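Local atomic coordinates of pili retraction protein PilT (Thermus thermophilus, PDB entry 5FL3), a protein that probably binds and hydrolyses ATP, as a secretion-type ATPase of the PilT family thought to drive the retraction of type IV pili. Residues A[28-33]-A[102-107]. Numbering follows the deposited sequence.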
ATOM      1  N   HIS A  28      19.173  -5.990  -2.424  1.00 32.91           N
ATOM      2  CA  HIS A  28      19.966  -5.351  -3.457  1.00 32.36           C
ATOM      3  C   HIS A  28      21.341  -6.013  -3.599  1.00 35.19           C
ATOM      4  O   HIS A  28      22.122  -6.058  -2.650  1.00 34.34           O
ATOM      5  CB  HIS A  28      20.115  -3.864  -3.145  1.00 33.46           C
ATOM      6  CG  HIS A  28      18.833  -3.094  -3.273  1.00 37.12           C
ATOM      7  ND1 HIS A  28      17.782  -3.242  -2.394  1.00 37.60           N
ATOM      8  CD2 HIS A  28      18.426  -2.189  -4.195  1.00 32.51           C
ATOM      9  CE1 HIS A  28      16.790  -2.450  -2.754  1.00 31.26           C
ATOM     10  NE2 HIS A  28      17.160  -1.793  -3.839  1.00 36.88           N
ATOM     11  N   LEU A  29      21.612  -6.539  -4.790  1.00 37.53           N
ATOM     12  CA  LEU A  29      22.903  -7.140  -5.146  1.00 32.90           C
ATOM     13  C   LEU A  29      23.572  -6.346  -6.287  1.00 35.48           C
ATOM     14  O   LEU A  29      23.232  -6.510  -7.469  1.00 32.40           O
ATOM     15  CB  LEU A  29      22.704  -8.613  -5.531  1.00 32.38           C
ATOM     16  CG  LEU A  29      22.091  -9.426  -4.376  1.00 39.99           C
ATOM     17  CD1 LEU A  29      21.931 -10.905  -4.683  1.00 39.03           C
ATOM     18  CD2 LEU A  29      22.920  -9.231  -3.101  1.00 38.56           C
ATOM     19  N   GLN A  30      24.505  -5.472  -5.915  1.00 33.57           N
ATOM     20  CA  GLN A  30      25.128  -4.544  -6.849  1.00 33.12           C
ATOM     21  C   GLN A  30      26.649  -4.556  -6.715  1.00 36.08           C
ATOM     22  O   GLN A  30      27.170  -4.535  -5.601  1.00 37.11           O
ATOM     23  CB  GLN A  30      24.615  -3.120  -6.621  1.00 30.38           C
ATOM     24  CG  GLN A  30      23.137  -2.909  -6.812  1.00 33.71           C
ATOM     25  CD  GLN A  30      22.695  -3.051  -8.266  1.00 35.94           C
ATOM     26  OE1 GLN A  30      23.512  -3.253  -9.163  1.00 36.21           O
ATOM     27  NE2 GLN A  30      21.396  -2.947  -8.499  1.00 36.18           N
ATOM     28  N   ALA A  31      27.355  -4.552  -7.842  1.00 31.53           N
ATOM     29  CA  ALA A  31      28.817  -4.546  -7.820  1.00 39.86           C
ATOM     30  C   ALA A  31      29.372  -3.321  -7.085  1.00 38.75           C
ATOM     31  O   ALA A  31      28.933  -2.187  -7.312  1.00 38.00           O
ATOM     32  CB  ALA A  31      29.381  -4.613  -9.251  1.00 35.96           C
ATOM     33  N   GLY A  32      30.335  -3.556  -6.198  1.00 36.63           N
ATOM     34  CA  GLY A  32      30.990  -2.472  -5.494  1.00 34.99           C
ATOM     35  C   GLY A  32      30.381  -2.191  -4.137  1.00 39.51           C
ATOM     36  O   GLY A  32      30.873  -1.349  -3.386  1.00 47.40           O
ATOM     37  N   ALA A  33      29.296  -2.887  -3.824  1.00 37.43           N
ATOM     38  CA  ALA A  33      28.668  -2.770  -2.522  1.00 36.50           C
ATOM     39  C   ALA A  33      28.529  -4.145  -1.901  1.00 38.23           C
ATOM     40  O   ALA A  33      28.595  -5.156  -2.585  1.00 39.30           O
ATOM     41  CB  ALA A  33      27.332  -2.109  -2.635  1.00 35.77           C
ATOM     42  N   GLY A 102      23.382  -6.274 -12.156  1.00 35.63           N
ATOM     43  CA  GLY A 102      22.815  -5.912 -10.873  1.00 33.45           C
ATOM     44  C   GLY A 102      21.586  -6.759 -10.628  1.00 34.06           C
ATOM     45  O   GLY A 102      21.009  -7.325 -11.553  1.00 37.86           O
ATOM     46  N   LEU A 103      21.161  -6.839  -9.378  1.00 36.21           N
ATOM     47  CA  LEU A 103      20.046  -7.693  -9.038  1.00 33.27           C
ATOM     48  C   LEU A 103      19.238  -7.070  -7.915  1.00 38.64           C
ATOM     49  O   LEU A 103      19.784  -6.674  -6.877  1.00 36.79           O
ATOM     50  CB  LEU A 103      20.554  -9.073  -8.637  1.00 39.35           C
ATOM     51  CG  LEU A 103      19.681 -10.301  -8.880  1.00 46.76           C
ATOM     52  CD1 LEU A 103      19.289 -10.369 -10.333  1.00 43.76           C
ATOM     53  CD2 LEU A 103      20.415 -11.576  -8.451  1.00 47.01           C
ATOM     54  N   VAL A 104      17.937  -6.941  -8.131  1.00 37.00           N
ATOM     55  CA  VAL A 104      17.064  -6.458  -7.076  1.00 36.36           C
ATOM     56  C   VAL A 104      15.956  -7.469  -6.885  1.00 38.39           C
ATOM     57  O   VAL A 104      15.195  -7.747  -7.806  1.00 36.33           O
ATOM     58  CB  VAL A 104      16.464  -5.071  -7.375  1.00 33.91           C
ATOM     59  CG1 VAL A 104      15.526  -4.681  -6.251  1.00 31.74           C
ATOM     60  CG2 VAL A 104      17.566  -4.031  -7.522  1.00 30.61           C
ATOM     61  N   MET A 105      15.891  -8.035  -5.688  1.00 37.71           N
ATOM     62  CA  MET A 105      14.932  -9.075  -5.388  1.00 36.40           C
ATOM     63  C   MET A 105      13.904  -8.564  -4.391  1.00 38.27           C
ATOM     64  O   MET A 105      14.280  -8.029  -3.339  1.00 39.21           O
ATOM     65  CB  MET A 105      15.656 -10.288  -4.834  1.00 34.51           C
ATOM     66  CG  MET A 105      16.877 -10.627  -5.640  1.00 36.96           C
ATOM     67  SD  MET A 105      17.671 -12.123  -5.053  1.00 47.32           S
ATOM     68  CE  MET A 105      16.322 -13.301  -5.130  1.00 43.43           C
ATOM     69  N   ARG A 106      12.620  -8.701  -4.723  1.00 35.49           N
ATOM     70  CA  ARG A 106      11.551  -8.346  -3.779  1.00 41.38           C
ATOM     71  C   ARG A 106      10.878  -9.588  -3.185  1.00 39.95           C
ATOM     72  O   ARG A 106      10.509 -10.518  -3.911  1.00 39.87           O
ATOM     73  CB  ARG A 106      10.504  -7.467  -4.463  1.00 40.47           C
ATOM     74  CG  ARG A 106       9.338  -7.090  -3.568  1.00 39.88           C
ATOM     75  CD  ARG A 106       8.367  -6.198  -4.320  1.00 45.18           C
ATOM     76  NE  ARG A 106       8.012  -6.801  -5.604  1.00 49.27           N
ATOM     77  CZ  ARG A 106       7.039  -7.695  -5.767  1.00 46.51           C
ATOM     78  NH1 ARG A 106       6.312  -8.083  -4.720  1.00 47.17           N
ATOM     79  NH2 ARG A 106       6.792  -8.202  -6.972  1.00 42.18           N
ATOM     80  N   VAL A 107      10.718  -9.622  -1.870  1.00 34.99           N
ATOM     81  CA  VAL A 107      10.024 -10.755  -1.268  1.00 39.89           C
ATOM     82  C   VAL A 107       8.510 -10.602  -1.411  1.00 39.17           C
ATOM     83  O   VAL A 107       7.962  -9.588  -1.019  1.00 45.13           O
ATOM     84  CB  VAL A 107      10.369 -10.920   0.220  1.00 42.40           C
ATOM     85  CG1 VAL A 107       9.693 -12.187   0.794  1.00 38.68           C
ATOM     86  CG2 VAL A 107      11.884 -10.956   0.416  1.00 37.81           C
TER
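L29 and L103 form a hydrogen-bonded pair where strand 26-30 runs antiparallel to strand 100-108, the two short axes 4.8 Å apart at closest approach and their N-to-C directions 177° apart. These are the two central strands of the six-stranded antiparallel sheet that precedes the P-loop ATPase portion of this PilT, an arrangement consistent with the N-terminal PAS-like domain of secretion ATPases. Two bonds join the pair: L29 N reaches L103 O at 2.8 Å, nearly straight and in the carbonyl plane, whereas the return bond from L103 N to L29 O is more bent, at 137°, its donor tilted from that plane. The same L29 O also receives a CA-H...O contact from G102. On the face toward helix 53-63 the two leucines lie side by side, CB to CB 3.8 Å, and both pack on I59 of that helix. L29 CD1 additionally approaches M105 SD, and M105 extends this apolar layer to C92 of the neighbouring strand 88-97. H28, V104 and Q30 occupy the other face. With CG1 of V104 anti to its own backbone N (chi1 178°), that methyl sits over one face of the H28 ring in a CH-pi contact, 4.3 Å from the centroid, while CG2 meets CD2 of the ring. The Q30 chain bends at its second torsion, folding its amide back over G102, where the absence of a side chain leaves room for it. Replacing Q30 with an alanine removes that amide and is likely to uncover the CA of G102 on this face, and would take away the Q30 NE2 that lies 4.1 Å from V104 CG2.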